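Local coordinates for protein pyruvate kinase 1 (Trypanosoma brucei brucei, PDB 4KCT) that transfers a phosphoryl group from phosphoenolpyruvate to ADP, giving pyruvate and ATP in glycolysis, and also decarboxylates oxaloacetate, at residues P181-V185 with H243-Q247; G205-I209 with D233-I237; V317-L322 with I350-Q355; M363-K368 with S411-P415. All blocks are in the same frame, centred on the assembly; numbering follows the deposited sequence.

Interaction 1 (P181-V185 with H243-Q247); sequences PGCEV and HQGVQ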
loop_
_atom_site.group_PDB
_atom_site.type_symbol
_atom_site.label_atom_id
_atom_site.label_comp_id
_atom_site.label_asym_id
_atom_site.label_seq_id
_atom_site.Cartn_x
_atom_site.Cartn_y
_atom_site.Cartn_z
ATOM N N PRO A 181 38.175 -17.195 -3.335
ATOM C CA PRO A 181 36.943 -16.446 -3.027
ATOM C C PRO A 181 36.759 -15.322 -4.025
ATOM O O PRO A 181 37.727 -14.653 -4.380
ATOM C CB PRO A 181 37.205 -15.886 -1.618
ATOM C CG PRO A 181 38.693 -15.888 -1.474
ATOM C CD PRO A 181 39.173 -17.088 -2.259
ATOM N N GLY A 182 35.593 -15.281 -4.655
ATOM C CA GLY A 182 35.299 -14.211 -5.601
ATOM C C GLY A 182 35.861 -14.443 -6.995
ATOM O O GLY A 182 35.664 -13.628 -7.873
ATOM N N CYS A 183 36.523 -15.587 -7.216
ATOM C CA CYS A 183 37.217 -15.836 -8.496
ATOM C C CYS A 183 36.400 -16.729 -9.420
ATOM O O CYS A 183 35.779 -17.710 -8.978
ATOM C CB CYS A 183 38.593 -16.485 -8.258
ATOM S SG CYS A 183 39.702 -15.524 -7.214
ATOM N N GLU A 184 36.474 -16.457 -10.716
ATOM C CA GLU A 184 35.817 -17.321 -11.699
ATOM C C GLU A 184 36.618 -18.618 -11.849
ATOM O O GLU A 184 37.774 -18.595 -12.257
ATOM C CB GLU A 184 35.693 -16.610 -13.052
ATOM C CG GLU A 184 35.032 -15.239 -12.982
ATOM C CD GLU A 184 33.544 -15.317 -12.669
ATOM O OE1 GLU A 184 33.009 -14.369 -12.039
ATOM O OE2 GLU A 184 32.909 -16.334 -13.040
ATOM N N VAL A 185 36.048 -19.717 -11.386
ATOM C CA VAL A 185 36.699 -21.006 -11.477
ATOM C C VAL A 185 35.992 -21.836 -12.542
ATOM O O VAL A 185 34.757 -21.807 -12.642
ATOM C CB VAL A 185 36.629 -21.729 -10.126
ATOM C CG1 VAL A 185 36.944 -23.213 -10.291
ATOM C CG2 VAL A 185 37.565 -21.054 -9.123
ATOM N N HIS A 243 30.344 -17.401 -5.369
ATOM C CA HIS A 243 29.810 -16.138 -5.869
ATOM C C HIS A 243 29.208 -16.298 -7.266
ATOM O O HIS A 243 28.261 -15.599 -7.615
ATOM C CB HIS A 243 30.864 -15.036 -5.843
ATOM C CG HIS A 243 31.771 -15.065 -7.026
ATOM N ND1 HIS A 243 32.710 -16.037 -7.186
ATOM C CD2 HIS A 243 31.721 -14.356 -8.236
ATOM C CE1 HIS A 243 33.290 -15.895 -8.402
ATOM N NE2 HIS A 243 32.671 -14.877 -9.048
ATOM N N GLN A 244 29.759 -17.208 -8.078
ATOM C CA GLN A 244 29.197 -17.477 -9.424
ATOM C C GLN A 244 27.774 -17.979 -9.352
ATOM O O GLN A 244 26.924 -17.536 -10.108
ATOM C CB GLN A 244 30.038 -18.523 -10.186
ATOM C CG GLN A 244 31.461 -18.091 -10.467
ATOM C CD GLN A 244 32.306 -19.255 -10.986
ATOM O OE1 GLN A 244 32.773 -20.106 -10.217
ATOM N NE2 GLN A 244 32.360 -19.377 -12.279
ATOM N N GLY A 245 27.516 -18.929 -8.453
ATOM C CA GLY A 245 26.155 -19.399 -8.243
ATOM C C GLY A 245 25.216 -18.260 -7.880
ATOM O O GLY A 245 24.075 -18.228 -8.339
ATOM N N VAL A 246 25.660 -17.375 -6.984
ATOM C CA VAL A 246 24.834 -16.247 -6.563
ATOM C C VAL A 246 24.588 -15.271 -7.724
ATOM O O VAL A 246 23.456 -14.864 -7.970
ATOM C CB VAL A 246 25.444 -15.490 -5.342
ATOM C CG1 VAL A 246 24.610 -14.237 -5.013
ATOM C CG2 VAL A 246 25.554 -16.423 -4.132
ATOM N N GLN A 247 25.643 -14.966 -8.470
ATOM C CA GLN A 247 25.587 -14.011 -9.558
ATOM C C GLN A 247 24.689 -14.528 -10.686
ATOM O O GLN A 247 23.947 -13.772 -11.292
ATOM C CB GLN A 247 27.007 -13.807 -10.100
ATOM C CG GLN A 247 27.124 -12.875 -11.281
ATOM C CD GLN A 247 28.577 -12.614 -11.641
ATOM O OE1 GLN A 247 28.875 -11.771 -12.480
ATOM N NE2 GLN A 247 29.489 -13.351 -11.006
HETATM O O HOH W 1 33.221 -17.294 -4.805
#
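At the margin of the active-site barrel, where the chain returns from the small beta domain toward the barrel, His243 and Gln244 at the start of helix 243-247 hold the loop at Gly182-Val185. His243 works through both of its ring nitrogens. His243 NE2 donates to Glu184 OE1 at 3.1 Å in a nearly straight bond (164°), and the oxygen lies in the ring plane, although the N-H comes down on it from above the carboxylate plane. ND1 meets a water that also accepts from Gly182 N and His243 N, tying loop to helix start. Over the ring face lies Gly182, its CA 3.9 Å from the His243 ring centroid, a CH-pi contact. The helix follows barrel strand 235-240, which bears Lys239 of the pyruvate pocket and is followed at once by Glu241 of the same pocket. Chi1 of His243 (83°) sets the ring between backbone N and carbonyl carbon, broadside to the loop. Gln244 adds three weak bonds: NE2 to Glu184 OE2 at 3.2 Å and to Val185 O at 3.4 Å, and OE1 from Val185 N at 3.5 Å. That same OE1 is hydrogen-bonded by Asn242 ND2. Phe13 of a second subunit packs on His243.

Interaction 2 (G205-I209 with D233-I237); sequences GVDMI and DILII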
loop_
_atom_site.group_PDB
_atom_site.type_symbol
_atom_site.label_atom_id
_atom_site.label_comp_id
_atom_site.label_asym_id
_atom_site.label_seq_id
_atom_site.Cartn_x
_atom_site.Cartn_y
_atom_site.Cartn_z
ATOM N N GLY A 205 17.155 -45.671 -8.219
ATOM C CA GLY A 205 15.875 -44.972 -8.193
ATOM C C GLY A 205 15.803 -43.851 -7.143
ATOM O O GLY A 205 14.771 -43.688 -6.480
ATOM N N VAL A 206 16.845 -43.027 -7.036
ATOM C CA VAL A 206 16.772 -41.870 -6.102
ATOM C C VAL A 206 15.811 -40.824 -6.656
ATOM O O VAL A 206 15.544 -40.784 -7.846
ATOM C CB VAL A 206 18.155 -41.226 -5.786
ATOM C CG1 VAL A 206 19.136 -42.283 -5.250
ATOM C CG2 VAL A 206 18.729 -40.534 -7.013
ATOM N N ASP A 207 15.256 -40.006 -5.772
ATOM C CA ASP A 207 14.230 -39.051 -6.160
ATOM C C ASP A 207 14.793 -37.698 -6.608
ATOM O O ASP A 207 14.130 -36.951 -7.343
ATOM C CB ASP A 207 13.251 -38.875 -5.005
ATOM C CG ASP A 207 12.684 -40.209 -4.536
ATOM O OD1 ASP A 207 12.057 -40.885 -5.382
ATOM O OD2 ASP A 207 13.025 -40.666 -3.401
ATOM N N MET A 208 15.956 -37.329 -6.078
ATOM C CA MET A 208 16.537 -36.037 -6.405
ATOM C C MET A 208 18.038 -36.058 -6.225
ATOM O O MET A 208 18.573 -36.819 -5.402
ATOM C CB MET A 208 15.905 -34.932 -5.509
ATOM C CG MET A 208 16.113 -35.175 -4.015
ATOM S SD MET A 208 15.013 -34.180 -2.956
ATOM C CE MET A 208 13.419 -35.021 -3.222
ATOM N N ILE A 209 18.716 -35.195 -6.970
ATOM C CA ILE A 209 20.135 -34.956 -6.801
ATOM C C ILE A 209 20.312 -33.561 -6.206
ATOM O O ILE A 209 19.700 -32.610 -6.682
ATOM C CB ILE A 209 20.840 -34.931 -8.174
ATOM C CG1 ILE A 209 20.469 -36.178 -8.998
ATOM C CG2 ILE A 209 22.358 -34.779 -7.998
ATOM C CD1 ILE A 209 20.843 -37.501 -8.329
ATOM N N ASP A 233 13.295 -37.929 -14.888
ATOM C CA ASP A 233 12.280 -37.484 -13.924
ATOM C C ASP A 233 12.842 -37.193 -12.526
ATOM O O ASP A 233 12.083 -36.926 -11.579
ATOM C CB ASP A 233 11.165 -38.523 -13.823
ATOM C CG ASP A 233 10.308 -38.599 -15.103
ATOM O OD1 ASP A 233 10.119 -37.561 -15.792
ATOM O OD2 ASP A 233 9.764 -39.676 -15.367
ATOM N N ILE A 234 14.157 -37.322 -12.371
ATOM C CA ILE A 234 14.789 -37.094 -11.066
ATOM C C ILE A 234 14.994 -35.587 -10.916
ATOM O O ILE A 234 15.389 -34.934 -11.880
ATOM C CB ILE A 234 16.147 -37.822 -10.986
ATOM C CG1 ILE A 234 15.936 -39.344 -11.058
ATOM C CG2 ILE A 234 16.899 -37.422 -9.707
ATOM C CD1 ILE A 234 17.229 -40.152 -11.214
ATOM N N LEU A 235 14.624 -35.013 -9.770
ATOM C CA LEU A 235 14.778 -33.553 -9.599
ATOM C C LEU A 235 16.254 -33.195 -9.510
ATOM O O LEU A 235 17.024 -33.885 -8.829
ATOM C CB LEU A 235 14.088 -33.072 -8.329
ATOM C CG LEU A 235 12.634 -33.441 -8.125
ATOM C CD1 LEU A 235 12.169 -32.755 -6.843
ATOM C CD2 LEU A 235 11.793 -33.017 -9.320
ATOM N N ILE A 236 16.630 -32.062 -10.095
ATOM C CA ILE A 236 17.946 -31.485 -9.817
ATOM C C ILE A 236 17.811 -30.263 -8.903
ATOM O O ILE A 236 17.139 -29.294 -9.247
ATOM C CB ILE A 236 18.689 -31.100 -11.099
ATOM C CG1 ILE A 236 18.963 -32.354 -11.936
ATOM C CG2 ILE A 236 19.988 -30.363 -10.758
ATOM C CD1 ILE A 236 19.579 -32.069 -13.293
ATOM N N ILE A 237 18.337 -30.387 -7.687
ATOM C CA ILE A 237 18.363 -29.284 -6.748
ATOM C C ILE A 237 19.778 -28.712 -6.795
ATOM O O ILE A 237 20.743 -29.386 -6.394
ATOM C CB ILE A 237 18.048 -29.758 -5.300
ATOM C CG1 ILE A 237 16.701 -30.501 -5.223
ATOM C CG2 ILE A 237 18.058 -28.569 -4.314
ATOM C CD1 ILE A 237 15.549 -29.751 -5.860
#
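Parallel strand pairing joins Met208 to Leu235 and Ile209 to Ile236 through three backbone hydrogen bonds: Leu235 N to Asp207 O (3.1 Å), Ile209 N to Leu235 O (2.8 Å) and Ile237 N to Ile209 O (2.8 Å). The first is bent at its acceptor, with a C=O...N angle of 138°, whereas the other two run almost straight out from their carbonyls. A CA-H...O contact from Met208 CA to Leu235 O, 3.3 Å long, adds to the pairing. On one face of the sheet Met208 CB lies 3.8 Å from Leu235 CB. Ile209, on the other face, brings CG1 to 3.8 Å from Ile234 CG2, just before the second strand begins; this methyl, anti to the backbone N of Ile234, also lies against Met208 CA. The second branch of Ile234 takes the other direction, CG1 resting 3.5 Å from Val206 O. The Asp207 carboxylate is engaged by others: a salt bridge with Arg430 and a hydrogen bond from Ile81 N. The two strands are the fourth and fifth of the eight-stranded TIM barrel, linked by a beta-alpha-beta crossover through helix 217-227. Leu227 of that helix packs on Ile209 and Ile236, helix 192-204 adds Leu198 and Val202 against Ile209 and Ile234, and strand 80-84 flanks the pair beyond Met208.

Interaction 3 (V317-L322 with I350-Q355); sequences VANAVL and ICVEAQ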
loop_
_atom_site.group_PDB
_atom_site.type_symbol
_atom_site.label_atom_id
_atom_site.label_comp_id
_atom_site.label_asym_id
_atom_site.label_seq_id
_atom_site.Cartn_x
_atom_site.Cartn_y
_atom_site.Cartn_z
ATOM N N VAL A 317 16.870 -21.300 12.514
ATOM C CA VAL A 317 15.792 -22.123 11.937
ATOM C C VAL A 317 14.506 -21.298 11.715
ATOM O O VAL A 317 13.903 -21.336 10.620
ATOM C CB VAL A 317 15.522 -23.389 12.782
ATOM C CG1 VAL A 317 14.329 -24.168 12.234
ATOM C CG2 VAL A 317 16.777 -24.286 12.814
ATOM N N ALA A 318 14.098 -20.536 12.725
ATOM C CA ALA A 318 12.846 -19.771 12.633
ATOM C C ALA A 318 12.968 -18.767 11.495
ATOM O O ALA A 318 12.054 -18.590 10.707
ATOM C CB ALA A 318 12.553 -19.046 13.959
ATOM N N ASN A 319 14.116 -18.121 11.393
ATOM C CA ASN A 319 14.292 -17.121 10.337
ATOM C C ASN A 319 14.389 -17.661 8.920
ATOM O O ASN A 319 13.916 -17.010 7.972
ATOM C CB ASN A 319 15.463 -16.181 10.663
ATOM C CG ASN A 319 15.065 -15.113 11.662
ATOM O OD1 ASN A 319 14.059 -14.424 11.458
ATOM N ND2 ASN A 319 15.709 -15.112 12.830
ATOM N N ALA A 320 14.932 -18.875 8.766
ATOM C CA ALA A 320 14.906 -19.556 7.455
ATOM C C ALA A 320 13.455 -19.819 7.025
ATOM O O ALA A 320 13.073 -19.549 5.879
ATOM C CB ALA A 320 15.714 -20.877 7.487
ATOM N N VAL A 321 12.622 -20.211 7.975
ATOM C CA VAL A 321 11.200 -20.413 7.675
ATOM C C VAL A 321 10.485 -19.078 7.351
ATOM O O VAL A 321 9.812 -18.948 6.309
ATOM C CB VAL A 321 10.495 -21.084 8.855
ATOM C CG1 VAL A 321 8.984 -21.013 8.670
ATOM C CG2 VAL A 321 10.986 -22.531 8.985
ATOM N N LEU A 322 10.741 -18.058 8.167
ATOM C CA LEU A 322 10.171 -16.713 7.910
ATOM C C LEU A 322 10.690 -16.116 6.604
ATOM O O LEU A 322 9.964 -15.382 5.922
ATOM C CB LEU A 322 10.500 -15.754 9.065
ATOM C CG LEU A 322 9.842 -16.104 10.424
ATOM C CD1 LEU A 322 10.361 -15.211 11.560
ATOM C CD2 LEU A 322 8.328 -16.015 10.331
ATOM N N ILE A 350 10.388 -25.690 16.173
ATOM C CA ILE A 350 10.768 -24.333 15.753
ATOM C C ILE A 350 10.051 -23.950 14.440
ATOM O O ILE A 350 9.557 -22.811 14.307
ATOM C CB ILE A 350 12.307 -24.174 15.589
ATOM C CG1 ILE A 350 13.059 -24.463 16.906
ATOM C CG2 ILE A 350 12.677 -22.782 15.079
ATOM C CD1 ILE A 350 14.536 -24.839 16.634
ATOM N N CYS A 351 10.075 -24.848 13.448
ATOM C CA CYS A 351 9.345 -24.609 12.198
ATOM C C CYS A 351 7.901 -24.239 12.472
ATOM O O CYS A 351 7.379 -23.276 11.921
ATOM C CB CYS A 351 9.354 -25.865 11.331
ATOM S SG CYS A 351 10.949 -26.097 10.534
ATOM N N VAL A 352 7.248 -25.018 13.322
ATOM C CA VAL A 352 5.841 -24.741 13.667
ATOM C C VAL A 352 5.610 -23.381 14.327
ATOM O O VAL A 352 4.632 -22.675 13.988
ATOM C CB VAL A 352 5.219 -25.888 14.493
ATOM C CG1 VAL A 352 3.909 -25.432 15.143
ATOM C CG2 VAL A 352 4.982 -27.100 13.597
ATOM N N GLU A 353 6.495 -22.988 15.260
ATOM C CA GLU A 353 6.384 -21.662 15.875
ATOM C C GLU A 353 6.534 -20.558 14.813
ATOM O O GLU A 353 5.782 -19.586 14.818
ATOM C CB GLU A 353 7.443 -21.447 16.973
ATOM C CG GLU A 353 7.199 -22.223 18.240
ATOM C CD GLU A 353 6.037 -21.688 19.059
ATOM O OE1 GLU A 353 5.588 -22.408 19.967
ATOM O OE2 GLU A 353 5.665 -20.509 18.880
ATOM N N ALA A 354 7.557 -20.677 13.966
ATOM C CA ALA A 354 7.800 -19.684 12.903
ATOM C C ALA A 354 6.608 -19.588 11.935
ATOM O O ALA A 354 6.122 -18.517 11.657
ATOM C CB ALA A 354 9.065 -20.043 12.122
ATOM N N GLN A 355 6.125 -20.739 11.485
ATOM C CA GLN A 355 4.884 -20.838 10.698
ATOM C C GLN A 355 3.697 -20.132 11.369
ATOM O O GLN A 355 3.030 -19.299 10.746
ATOM C CB GLN A 355 4.557 -22.327 10.475
ATOM C CG GLN A 355 3.187 -22.619 9.865
ATOM C CD GLN A 355 2.917 -24.109 9.797
ATOM O OE1 GLN A 355 3.843 -24.926 9.893
ATOM N NE2 GLN A 355 1.649 -24.477 9.622
#
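Two helices beside the last strand of the TIM barrel pack here, helix 311-323 before strand 327-330 and helix 340-356 after it, and small residues let them come close. Ala354 is at the centre of the interface. Ala354 CB is 3.6 Å from both Val321 CG1 and Ala318 O, so a single methyl group touches both a side chain and the backbone of the facing helix. The nearest pair of CA atoms, those of Ala318 and Ala354, are 5.1 Å apart. Toward the N-terminal ends of both segments, Ile350 takes over: its CG2 lies 3.6 Å from Val317 CG1 and also reaches Ala318 N. Chi1 of Ile350 (-60°) sets CG1 beside the backbone N and leaves CG2 anti to it, turned toward the opposing helix, and the two branched side chains cross at about a right angle. The arrangement is an alpha-alpha packing between the helices before and after the eighth barrel strand; the axes of segments 317-322 and 350-355 approach to 8.4 Å and cross at -47°. Val321 divides its branches between two partners: CG1 goes to Ala354, while CG2 meets Cys351 SG at 3.9 Å. The sulfur also borders Val317 CG1, and Cys351 packs in turn on Val328 of the intervening strand, joining the helix pair to the barrel wall. At the C-terminal end Leu322 brings CD2 to within 3.6 Å of Ala354 O, an oxygen that accepts a hydrogen bond from Thr358 OG1. A second subunit lies alongside, with its Cys276 against Ala318 and its Met280 against Leu322.

Interaction 4 (M363-K368 with S411-P415); sequences MFNSIK and SKYRP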
loop_
_atom_site.group_PDB
_atom_site.type_symbol
_atom_site.label_atom_id
_atom_site.label_comp_id
_atom_site.label_asym_id
_atom_site.label_seq_id
_atom_site.Cartn_x
_atom_site.Cartn_y
_atom_site.Cartn_z
ATOM N N MET A 363 2.695 -13.211 2.243
ATOM C CA MET A 363 3.440 -13.903 1.201
ATOM C C MET A 363 2.573 -14.080 -0.031
ATOM O O MET A 363 3.030 -13.851 -1.156
ATOM C CB MET A 363 3.979 -15.279 1.668
ATOM C CG MET A 363 5.260 -15.212 2.492
ATOM S SD MET A 363 6.689 -15.021 1.419
ATOM C CE MET A 363 7.225 -16.735 1.233
ATOM N N PHE A 364 1.340 -14.555 0.170
ATOM C CA PHE A 364 0.432 -14.738 -0.954
ATOM C C PHE A 364 0.380 -13.499 -1.835
ATOM O O PHE A 364 0.552 -13.571 -3.084
ATOM C CB PHE A 364 -0.990 -15.109 -0.460
ATOM C CG PHE A 364 -2.024 -15.177 -1.574
ATOM C CD1 PHE A 364 -2.003 -16.214 -2.493
ATOM C CD2 PHE A 364 -2.912 -14.106 -1.791
ATOM C CE1 PHE A 364 -2.922 -16.273 -3.552
ATOM C CE2 PHE A 364 -3.808 -14.131 -2.892
ATOM C CZ PHE A 364 -3.845 -15.247 -3.729
ATOM N N ASN A 365 0.058 -12.375 -1.218
ATOM C CA ASN A 365 -0.101 -11.116 -1.964
ATOM C C ASN A 365 1.198 -10.643 -2.619
ATOM O O ASN A 365 1.195 -10.196 -3.784
ATOM C CB ASN A 365 -0.666 -10.029 -1.044
ATOM C CG ASN A 365 -2.162 -10.208 -0.801
ATOM O OD1 ASN A 365 -2.902 -10.548 -1.714
ATOM N ND2 ASN A 365 -2.562 -10.166 0.451
ATOM N N SER A 366 2.304 -10.744 -1.897
ATOM C CA SER A 366 3.610 -10.296 -2.439
ATOM C C SER A 366 4.036 -11.149 -3.624
ATOM O O SER A 366 4.523 -10.630 -4.650
ATOM C CB SER A 366 4.700 -10.331 -1.367
ATOM O OG SER A 366 4.422 -9.433 -0.320
ATOM N N ILE A 367 3.866 -12.456 -3.495
ATOM C CA ILE A 367 4.180 -13.372 -4.602
ATOM C C ILE A 367 3.281 -13.140 -5.822
ATOM O O ILE A 367 3.773 -13.001 -6.927
ATOM C CB ILE A 367 4.101 -14.855 -4.156
ATOM C CG1 ILE A 367 5.233 -15.147 -3.152
ATOM C CG2 ILE A 367 4.176 -15.806 -5.367
ATOM C CD1 ILE A 367 4.986 -16.373 -2.308
ATOM N N LYS A 368 1.974 -13.064 -5.606
ATOM C CA LYS A 368 1.034 -12.821 -6.700
ATOM C C LYS A 368 1.310 -11.493 -7.425
ATOM O O LYS A 368 1.266 -11.423 -8.656
ATOM C CB LYS A 368 -0.407 -12.841 -6.176
ATOM C CG LYS A 368 -1.438 -12.847 -7.289
ATOM C CD LYS A 368 -2.832 -13.198 -6.768
ATOM C CE LYS A 368 -3.667 -11.953 -6.559
ATOM N NZ LYS A 368 -3.230 -11.210 -5.342
ATOM N N SER A 411 1.377 -24.667 -3.754
ATOM C CA SER A 411 2.324 -24.323 -2.674
ATOM C C SER A 411 3.042 -22.994 -2.929
ATOM O O SER A 411 3.361 -22.253 -1.992
ATOM C CB SER A 411 3.357 -25.457 -2.477
ATOM O OG SER A 411 4.218 -25.155 -1.370
ATOM N N LYS A 412 3.254 -22.665 -4.201
ATOM C CA LYS A 412 3.921 -21.416 -4.549
ATOM C C LYS A 412 3.176 -20.224 -3.891
ATOM O O LYS A 412 3.800 -19.222 -3.504
ATOM C CB LYS A 412 3.932 -21.250 -6.077
ATOM C CG LYS A 412 4.265 -19.857 -6.552
ATOM C CD LYS A 412 4.334 -19.824 -8.096
ATOM C CE LYS A 412 4.798 -18.445 -8.571
ATOM N NZ LYS A 412 4.925 -18.402 -10.055
ATOM N N TYR A 413 1.851 -20.327 -3.785
ATOM C CA TYR A 413 1.041 -19.209 -3.258
ATOM C C TYR A 413 0.825 -19.283 -1.750
ATOM O O TYR A 413 0.200 -18.395 -1.163
ATOM C CB TYR A 413 -0.286 -19.071 -4.026
ATOM C CG TYR A 413 -0.056 -18.519 -5.414
ATOM C CD1 TYR A 413 0.210 -17.145 -5.594
ATOM C CD2 TYR A 413 0.247 -19.378 -6.470
ATOM C CE1 TYR A 413 0.538 -16.633 -6.855
ATOM C CE2 TYR A 413 0.649 -18.876 -7.711
ATOM C CZ TYR A 413 0.814 -17.505 -7.880
ATOM O OH TYR A 413 1.252 -17.010 -9.096
ATOM N N ARG A 414 1.509 -20.230 -1.105
ATOM C CA ARG A 414 1.687 -20.180 0.346
ATOM C C ARG A 414 0.337 -20.135 1.113
ATOM O O ARG A 414 0.098 -19.219 1.891
ATOM C CB ARG A 414 2.554 -18.965 0.726
ATOM C CG ARG A 414 4.032 -19.044 0.249
ATOM C CD ARG A 414 4.563 -20.458 0.298
ATOM N NE ARG A 414 6.037 -20.542 0.425
ATOM C CZ ARG A 414 6.776 -21.535 -0.085
ATOM N NH1 ARG A 414 8.073 -21.641 0.237
ATOM N NH2 ARG A 414 6.193 -22.511 -0.796
ATOM N N PRO A 415 -0.559 -21.099 0.860
ATOM C CA PRO A 415 -1.727 -21.188 1.736
ATOM C C PRO A 415 -1.314 -21.428 3.197
ATOM O O PRO A 415 -0.173 -21.855 3.463
ATOM C CB PRO A 415 -2.487 -22.416 1.186
ATOM C CG PRO A 415 -1.441 -23.255 0.523
ATOM C CD PRO A 415 -0.467 -22.241 -0.072
HETATM O O HOH W 2 0.665 -16.441 2.273
#
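Apolar packing dominates between Ile367 and the turn Lys412-Arg414. Ile367 is branched so that CD1 approaches Lys412 O at 3.3 Å and Arg414 CG at 3.8 Å, while CG2, anti to the backbone N, reaches Tyr413 CE1 at 4.0 Å. One turn earlier, Met363 lies alongside Arg414 and points the same way, CB to CG. The aromatic contact is oblique: the rings of Phe364 and Tyr413 have planes 64° apart and centroids separated by 5.9 Å, and Phe364 CD1 also brings its ring edge to Tyr413 O at 3.4 Å. At the edge of the Tyr413 ring sits Lys368 CA. The turn lies at the C-terminal side of helix 405-412 of the alpha/beta domain and packs against helix 362-369, which leads into that domain from the barrel helices. Polar links are indirect or internal to the turn. A water that accepts from Phe364 N also lies within hydrogen-bonding distance of Arg414 O, bridging the backbones. Arg414 NH2 donates to Ser411 O at 3.1 Å, drawing the guanidinium back to this oxygen, which also accepts from the backbone Arg414 N on its other face. Beyond the pair, Arg414 forms a salt bridge with Asp326 and a hydrogen bond with Gly324 O, tying the turn to the barrel; Glu379 receives both Lys412 NZ and Tyr413 OH.

Along the chain, interaction 2 falls between the two halves of interaction 1, and interactions 3 and 4 follow in series. Interactions 1 and 2 are joined through the chain, since strand 235-240 of interaction 2 leads into helix 243-247 of interaction 1, yet their centres are about 25 Å apart: one lies in the barrel wall, the other where the small beta domain's return loop meets the barrel. Interactions 3 and 4 are closer, with centres about 17 Å apart, because helix 340-356 is followed directly by helix 362-369. They thus carry the chain from the last barrel helices to the alpha/beta domain that binds the sugar bisphosphate. Interactions 1, 3 and 4 all touch a second subunit, placing them near contacts between subunits of the tetramer.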